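Long-range contacts in sulfur oxidation protein SOXB (Thermus thermophilus, PDB 2WDD), which hydrolyses the sulfur-sulfur bond of a cysteine S-thiosulfonate in the Sox sulfur-oxidation pathway, using an active site with two manganese ions: residues M104-R112 / V148-G156; E397-R405 / G464-L472. All coordinates share one frame; numbering follows the deposited sequence. Where two conformers were deposited one is given.

Contact 1: M104-R112 / V148-G156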
# COMPACT_ATOMS: atom_id res chain seq x y z
N MET A 104 -11.92 10.05 4.17
CA MET A 104 -11.22 10.98 5.04
C MET A 104 -12.15 11.51 6.13
O MET A 104 -11.71 11.79 7.25
CB MET A 104 -10.63 12.13 4.23
CG MET A 104 -9.41 11.73 3.43
SD MET A 104 -9.02 12.91 2.14
CE MET A 104 -7.46 12.29 1.57
N GLY A 105 -13.44 11.61 5.81
CA GLY A 105 -14.41 12.08 6.79
C GLY A 105 -14.45 11.16 7.99
O GLY A 105 -14.23 11.58 9.13
N ALA A 106 -14.71 9.88 7.74
CA ALA A 106 -14.79 8.90 8.81
C ALA A 106 -13.47 8.70 9.55
O ALA A 106 -13.45 8.56 10.78
CB ALA A 106 -15.32 7.58 8.29
N LEU A 107 -12.35 8.69 8.82
CA LEU A 107 -11.05 8.52 9.46
C LEU A 107 -10.80 9.70 10.41
O LEU A 107 -10.30 9.53 11.52
CB LEU A 107 -9.93 8.39 8.42
CG LEU A 107 -8.48 8.31 8.91
CD1 LEU A 107 -8.26 7.16 9.90
CD2 LEU A 107 -7.49 8.22 7.75
N THR A 108 -11.18 10.90 9.97
CA THR A 108 -11.04 12.09 10.82
C THR A 108 -11.93 11.98 12.06
O THR A 108 -11.48 12.26 13.17
CB THR A 108 -11.36 13.35 10.03
OG1 THR A 108 -10.46 13.45 8.93
CG2 THR A 108 -11.22 14.58 10.92
N ALA A 109 -13.18 11.57 11.87
CA ALA A 109 -14.11 11.42 12.99
C ALA A 109 -13.54 10.45 14.03
O ALA A 109 -13.59 10.71 15.23
CB ALA A 109 -15.46 10.92 12.48
N LEU A 110 -12.99 9.34 13.55
CA LEU A 110 -12.41 8.34 14.44
C LEU A 110 -11.17 8.85 15.17
O LEU A 110 -11.03 8.69 16.38
CB LEU A 110 -12.09 7.06 13.66
CG LEU A 110 -11.52 5.90 14.49
CD1 LEU A 110 -12.43 5.60 15.69
CD2 LEU A 110 -11.35 4.68 13.61
N ILE A 111 -10.25 9.48 14.43
CA ILE A 111 -9.05 10.01 15.05
C ILE A 111 -9.43 11.02 16.13
O ILE A 111 -8.88 11.01 17.23
CB ILE A 111 -8.12 10.67 14.00
CG1 ILE A 111 -7.52 9.60 13.08
CG2 ILE A 111 -7.03 11.51 14.66
CD1 ILE A 111 -6.84 10.16 11.84
N ARG A 112 -10.38 11.90 15.81
CA ARG A 112 -10.80 12.92 16.77
C ARG A 112 -11.45 12.29 18.00
O ARG A 112 -11.21 12.72 19.12
CB ARG A 112 -11.75 13.91 16.11
CG ARG A 112 -11.03 14.89 15.22
CD ARG A 112 -11.98 15.82 14.52
NE ARG A 112 -11.27 16.73 13.64
CZ ARG A 112 -11.85 17.45 12.69
NH1 ARG A 112 -13.16 17.38 12.50
NH2 ARG A 112 -11.12 18.25 11.92
N VAL A 148 -5.04 16.58 -0.35
CA VAL A 148 -4.72 15.60 0.68
C VAL A 148 -3.98 16.26 1.85
O VAL A 148 -4.24 15.94 3.01
CB VAL A 148 -3.90 14.43 0.12
CG1 VAL A 148 -3.68 13.37 1.20
CG2 VAL A 148 -4.58 13.85 -1.11
N VAL A 149 -3.04 17.15 1.54
CA VAL A 149 -2.27 17.86 2.57
C VAL A 149 -3.22 18.73 3.38
O VAL A 149 -3.13 18.78 4.61
CB VAL A 149 -1.14 18.71 1.96
CG1 VAL A 149 -0.42 19.49 3.06
CG2 VAL A 149 -0.15 17.83 1.19
N ARG A 150 -4.13 19.41 2.70
CA ARG A 150 -5.09 20.25 3.41
C ARG A 150 -5.93 19.40 4.35
O ARG A 150 -6.27 19.83 5.45
CB ARG A 150 -5.96 21.05 2.44
CG ARG A 150 -5.18 22.14 1.72
CD ARG A 150 -6.06 23.14 0.98
NE ARG A 150 -5.25 24.17 0.32
CZ ARG A 150 -4.70 25.22 0.93
NH1 ARG A 150 -4.91 25.42 2.23
NH2 ARG A 150 -3.96 26.08 0.25
N TRP A 151 -6.23 18.17 3.94
CA TRP A 151 -6.97 17.28 4.82
C TRP A 151 -6.12 16.89 6.03
O TRP A 151 -6.60 16.90 7.17
CB TRP A 151 -7.47 16.03 4.08
CG TRP A 151 -7.86 14.99 5.06
CD1 TRP A 151 -8.94 15.01 5.90
CD2 TRP A 151 -7.08 13.85 5.45
NE1 TRP A 151 -8.92 13.93 6.74
CE2 TRP A 151 -7.77 13.22 6.50
CE3 TRP A 151 -5.87 13.31 5.02
CZ2 TRP A 151 -7.31 12.04 7.10
CZ3 TRP A 151 -5.41 12.15 5.62
CH2 TRP A 151 -6.12 11.54 6.66
N GLN A 152 -4.84 16.56 5.81
CA GLN A 152 -3.98 16.21 6.94
C GLN A 152 -3.99 17.35 7.96
O GLN A 152 -4.00 17.12 9.17
CB GLN A 152 -2.54 15.98 6.48
CG GLN A 152 -2.28 14.65 5.77
CD GLN A 152 -0.86 14.59 5.24
OE1 GLN A 152 -0.42 15.48 4.52
NE2 GLN A 152 -0.11 13.57 5.64
N ASN A 153 -4.02 18.58 7.45
CA ASN A 153 -4.03 19.75 8.31
C ASN A 153 -5.34 19.89 9.10
O ASN A 153 -5.33 20.35 10.24
CB ASN A 153 -3.77 21.01 7.49
CG ASN A 153 -2.32 21.14 7.07
OD1 ASN A 153 -1.46 20.40 7.55
ND2 ASN A 153 -2.04 22.08 6.17
N LEU A 154 -6.46 19.49 8.50
CA LEU A 154 -7.73 19.53 9.20
C LEU A 154 -7.74 18.51 10.34
O LEU A 154 -8.19 18.81 11.45
CB LEU A 154 -8.90 19.25 8.25
CG LEU A 154 -9.24 20.34 7.24
CD1 LEU A 154 -10.27 19.84 6.23
CD2 LEU A 154 -9.75 21.58 7.97
N VAL A 155 -7.24 17.31 10.09
CA VAL A 155 -7.20 16.31 11.15
C VAL A 155 -6.14 16.66 12.20
O VAL A 155 -6.38 16.52 13.40
CB VAL A 155 -7.05 14.87 10.62
CG1 VAL A 155 -6.03 14.80 9.51
CG2 VAL A 155 -6.69 13.91 11.75
N GLY A 156 -4.99 17.15 11.75
CA GLY A 156 -3.88 17.51 12.61
C GLY A 156 -2.88 16.37 12.74
O GLY A 156 -2.79 15.72 13.78
O HOH W 1 -8.73 17.48 14.59
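Met104 lies across the indole of Trp151, and each side-chain atom from CB to CE meets that ring. CB comes first, over the five-membered ring and 3.5 Å from Trp151 NE1, a CH-pi contact. CG is set beside the backbone N, and the chi1 of -74° and the extended chain beyond CG carry the thioether on across the face. CG sits 3.7 Å from Trp151 CD2, at the fusion of the two rings. SD follows, 4.1 Å from the centroid of the five-membered ring, in a Met-aromatic contact. CE ends 3.9 Å from Trp151 CE3 and also touches CG1 of Val148. The opposite face of the indole carries, in the conformer given, Val155 CG1 of its own helix, offset toward the rim.

The ring edge is pinned as well. Trp151 NE1 donates to Thr108 OG1 at 2.7 Å with an N-H...O angle of 162°, and the hydroxyl lies in the ring plane. That hydroxyl gives its own proton to Met104 O, which also accepts from Thr108 N on the other face of its plane; the hydroxyl thus accepts from the indole and donates to the carbonyl one turn back, which fixes its rotation.

Farther along, Ile111 CD1 meets Val155 CG2 at 3.8 Å, again in that conformer. Arg112 NH2 reaches Leu154 O at 3.0 Å from above the carbonyl plane, although its salt bridge to Asp344 is the stronger tie, and a water joins Arg112 NE to Val155 O.

With axes 10.5 Å apart and 24° from parallel, the pair shows the near-parallel packing of neighbouring helices in an alpha/beta layer: helix 104-120 leads into strand 124-129, and helix 146-155 belongs to the crossover from that strand to the parallel strand 159-160.

Contact 2: E397-R405 / G464-L472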
# COMPACT_ATOMS: atom_id res chain seq x y z
N GLU A 397 -0.40 -9.13 -27.57
CA GLU A 397 -0.40 -10.53 -27.16
C GLU A 397 -0.30 -10.73 -25.66
O GLU A 397 -0.88 -11.68 -25.13
CB GLU A 397 0.70 -11.30 -27.89
CG GLU A 397 0.48 -11.32 -29.39
CD GLU A 397 1.73 -11.64 -30.18
OE1 GLU A 397 1.97 -12.84 -30.40
OE2 GLU A 397 2.40 -10.71 -30.66
N VAL A 398 0.43 -9.86 -24.98
CA VAL A 398 0.58 -9.96 -23.53
C VAL A 398 0.47 -8.56 -22.92
O VAL A 398 1.07 -7.61 -23.42
CB VAL A 398 1.92 -10.63 -23.14
CG1 VAL A 398 1.88 -12.13 -23.44
CG2 VAL A 398 3.09 -9.96 -23.85
N VAL A 399 -0.28 -8.44 -21.83
CA VAL A 399 -0.42 -7.16 -21.14
C VAL A 399 0.17 -7.30 -19.75
O VAL A 399 -0.33 -8.11 -18.96
CB VAL A 399 -1.89 -6.72 -21.03
CG1 VAL A 399 -1.99 -5.38 -20.32
CG2 VAL A 399 -2.57 -6.69 -22.42
N PHE A 400 1.21 -6.52 -19.44
CA PHE A 400 1.84 -6.55 -18.12
C PHE A 400 1.24 -5.46 -17.24
O PHE A 400 1.41 -4.27 -17.52
CB PHE A 400 3.35 -6.31 -18.24
CG PHE A 400 4.10 -7.43 -18.91
CD1 PHE A 400 4.83 -8.34 -18.16
CD2 PHE A 400 4.11 -7.54 -20.29
CE1 PHE A 400 5.55 -9.35 -18.77
CE2 PHE A 400 4.83 -8.56 -20.91
CZ PHE A 400 5.54 -9.48 -20.14
N SER A 401 0.56 -5.87 -16.17
CA SER A 401 -0.05 -4.93 -15.24
C SER A 401 0.80 -4.87 -13.98
O SER A 401 1.27 -5.90 -13.49
CB SER A 401 -1.47 -5.38 -14.87
OG SER A 401 -2.37 -5.16 -15.95
N PRO A 402 0.99 -3.66 -13.43
CA PRO A 402 1.83 -3.46 -12.24
C PRO A 402 1.14 -3.98 -10.99
O PRO A 402 -0.01 -3.62 -10.69
CB PRO A 402 1.98 -1.94 -12.19
CG PRO A 402 0.70 -1.41 -12.79
CD PRO A 402 0.32 -2.42 -13.87
N ALA A 403 1.87 -4.78 -10.23
CA ALA A 403 1.34 -5.38 -9.02
C ALA A 403 1.49 -4.48 -7.80
O ALA A 403 2.02 -4.91 -6.77
CB ALA A 403 2.00 -6.73 -8.77
N VAL A 404 1.00 -3.26 -7.91
CA VAL A 404 1.02 -2.33 -6.78
C VAL A 404 0.03 -2.82 -5.72
O VAL A 404 -0.92 -3.56 -6.03
CB VAL A 404 0.72 -0.89 -7.19
CG1 VAL A 404 1.83 -0.33 -8.08
CG2 VAL A 404 -0.67 -0.76 -7.85
N ARG A 405 0.25 -2.41 -4.48
CA ARG A 405 -0.66 -2.82 -3.42
C ARG A 405 -1.76 -1.82 -3.12
O ARG A 405 -2.63 -2.08 -2.30
CB ARG A 405 0.08 -3.27 -2.15
CG ARG A 405 0.71 -4.66 -2.31
CD ARG A 405 1.42 -5.16 -1.06
NE ARG A 405 2.00 -6.47 -1.33
CZ ARG A 405 2.52 -7.27 -0.40
NH1 ARG A 405 3.02 -8.45 -0.76
NH2 ARG A 405 2.55 -6.89 0.87
N GLY A 464 6.67 -9.21 -1.74
CA GLY A 464 6.11 -8.37 -2.78
C GLY A 464 5.28 -9.14 -3.79
O GLY A 464 5.26 -10.37 -3.77
N ASP A 465 4.59 -8.41 -4.65
CA ASP A 465 3.72 -9.00 -5.67
C ASP A 465 4.27 -8.93 -7.09
O ASP A 465 5.00 -8.01 -7.49
CB ASP A 465 2.31 -8.41 -5.59
CG ASP A 465 1.78 -8.38 -4.17
OD1 ASP A 465 1.82 -9.42 -3.49
OD2 ASP A 465 1.34 -7.30 -3.73
N VAL A 466 3.86 -9.93 -7.85
CA VAL A 466 4.29 -10.24 -9.22
C VAL A 466 3.39 -9.64 -10.30
O VAL A 466 2.17 -9.79 -10.26
CB VAL A 466 4.33 -11.76 -9.44
CG1 VAL A 466 4.85 -12.12 -10.85
CG2 VAL A 466 5.15 -12.44 -8.35
N SER A 467 4.02 -8.97 -11.27
CA SER A 467 3.30 -8.39 -12.41
C SER A 467 2.31 -9.41 -12.96
O SER A 467 2.63 -10.61 -13.05
CB SER A 467 4.31 -8.04 -13.50
OG SER A 467 3.67 -7.53 -14.66
N ARG A 468 1.12 -8.94 -13.33
CA ARG A 468 0.09 -9.81 -13.89
C ARG A 468 0.20 -9.72 -15.40
O ARG A 468 0.23 -8.63 -15.96
CB ARG A 468 -1.30 -9.36 -13.44
CG ARG A 468 -1.51 -9.46 -11.93
CD ARG A 468 -0.88 -8.28 -11.15
NE ARG A 468 -1.59 -8.12 -9.89
CZ ARG A 468 -1.32 -8.78 -8.77
NH1 ARG A 468 -0.24 -9.56 -8.68
NH2 ARG A 468 -2.11 -8.60 -7.71
N VAL A 469 0.30 -10.87 -16.06
CA VAL A 469 0.48 -10.90 -17.50
C VAL A 469 -0.69 -11.55 -18.21
O VAL A 469 -0.79 -12.77 -18.28
CB VAL A 469 1.81 -11.55 -17.91
CG1 VAL A 469 2.12 -11.21 -19.36
CG2 VAL A 469 2.94 -11.09 -16.98
N PHE A 470 -1.59 -10.71 -18.68
CA PHE A 470 -2.77 -11.22 -19.37
C PHE A 470 -2.36 -11.67 -20.76
O PHE A 470 -1.69 -10.92 -21.48
CB PHE A 470 -3.83 -10.13 -19.46
CG PHE A 470 -5.13 -10.61 -20.01
CD1 PHE A 470 -5.86 -11.59 -19.35
CD2 PHE A 470 -5.62 -10.09 -21.19
CE1 PHE A 470 -7.05 -12.05 -19.88
CE2 PHE A 470 -6.83 -10.54 -21.72
CZ PHE A 470 -7.53 -11.52 -21.06
N GLY A 471 -2.74 -12.89 -21.13
CA GLY A 471 -2.39 -13.46 -22.42
C GLY A 471 -1.36 -14.58 -22.28
O GLY A 471 -1.02 -15.26 -23.24
N LEU A 472 -0.89 -14.77 -21.06
CA LEU A 472 0.11 -15.78 -20.77
C LEU A 472 -0.35 -16.65 -19.60
O LEU A 472 -1.20 -16.24 -18.80
CB LEU A 472 1.41 -15.03 -20.41
CG LEU A 472 2.60 -15.67 -19.71
CD1 LEU A 472 3.85 -14.85 -20.04
CD2 LEU A 472 2.36 -15.70 -18.22
O HOH W 2 -2.23 -14.17 -25.87
O HOH W 3 3.37 -5.56 -4.37
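An antiparallel strand pair in the 5'-nucleotidase C-terminal domain joins 398-401 to 468-470, with Val399 opposite Phe470 and Ser401 opposite Arg468 as hydrogen-bonded pairs. Val399 N gives to Phe470 O at 2.9 Å and Ser401 N to Arg468 O at 2.8 Å, and both bonds are returned by the partner residues. Between them lies the non-hydrogen-bonded pair Phe400-Val469, whose side chains lie side by side and point the same way; Phe400 also packs on Val445 of helix 439-453. Val469 CG1 stands over the Phe400 ring, 3.9 Å from its centroid, while CG2 meets the CD1-CE1 rim.

Beyond the ladder, Ser401 O takes a second donor: Ser467 OG approaches at 3.1 Å, 52° out of the carbonyl plane, though Ser467 has a second conformer. Arg468 leaves from the face that carries Ser401 and folds back at chi2 (80°), bringing one guanidinium face over Ala403, with NH1 3.6 Å from Ala403 CB. The same NH1 donates to Val466 O at 2.9 Å, whereas NE pairs with Asp382 and NH2 with backbone carbonyls of Lys373 and Asp375. Cutting this side chain back to alanine would probably leave Asp382 without this charge partner, the carbonyls of Val466, Lys373 and Asp375 without these N-H groups, and one side of Ala403 uncovered.

At the far end, Arg405 grips Asp465 side-on, NE to OD2 at 2.6 Å and NH1 to OD1 at 3.1 Å, the two planes 29° apart. Both residues have alternate conformers, so this bridge may not hold in every copy. A water links Asp465 OD2 and N to Ala403 O. In this conformer the carboxylate is shared by Arg405 and Arg374, and Arg405 is held between Asp465 and Thr287 O, which would limit how far its guanidinium can turn.

How the contacts relate
Contacts 1 and 2 follow each other along the chain without interleaving and lie on opposite sides of its centre. Their centres are 34 Å apart, their nearest atoms about 15 Å, and they do not touch. They differ in their distance from the dimanganese site. In contact 1 the side chain of Val148 is about 9 Å from that of the metal ligand His38 and about 13 Å from manganese, so this helix packing stands back from the metals. Contact 2 comes closer: the side chain of Arg405 is about 3 Å from that of the ligand His288, about 6 Å from manganese and about 4 Å from a bound sulfate, placing the end of segment 397-405 at the pocket.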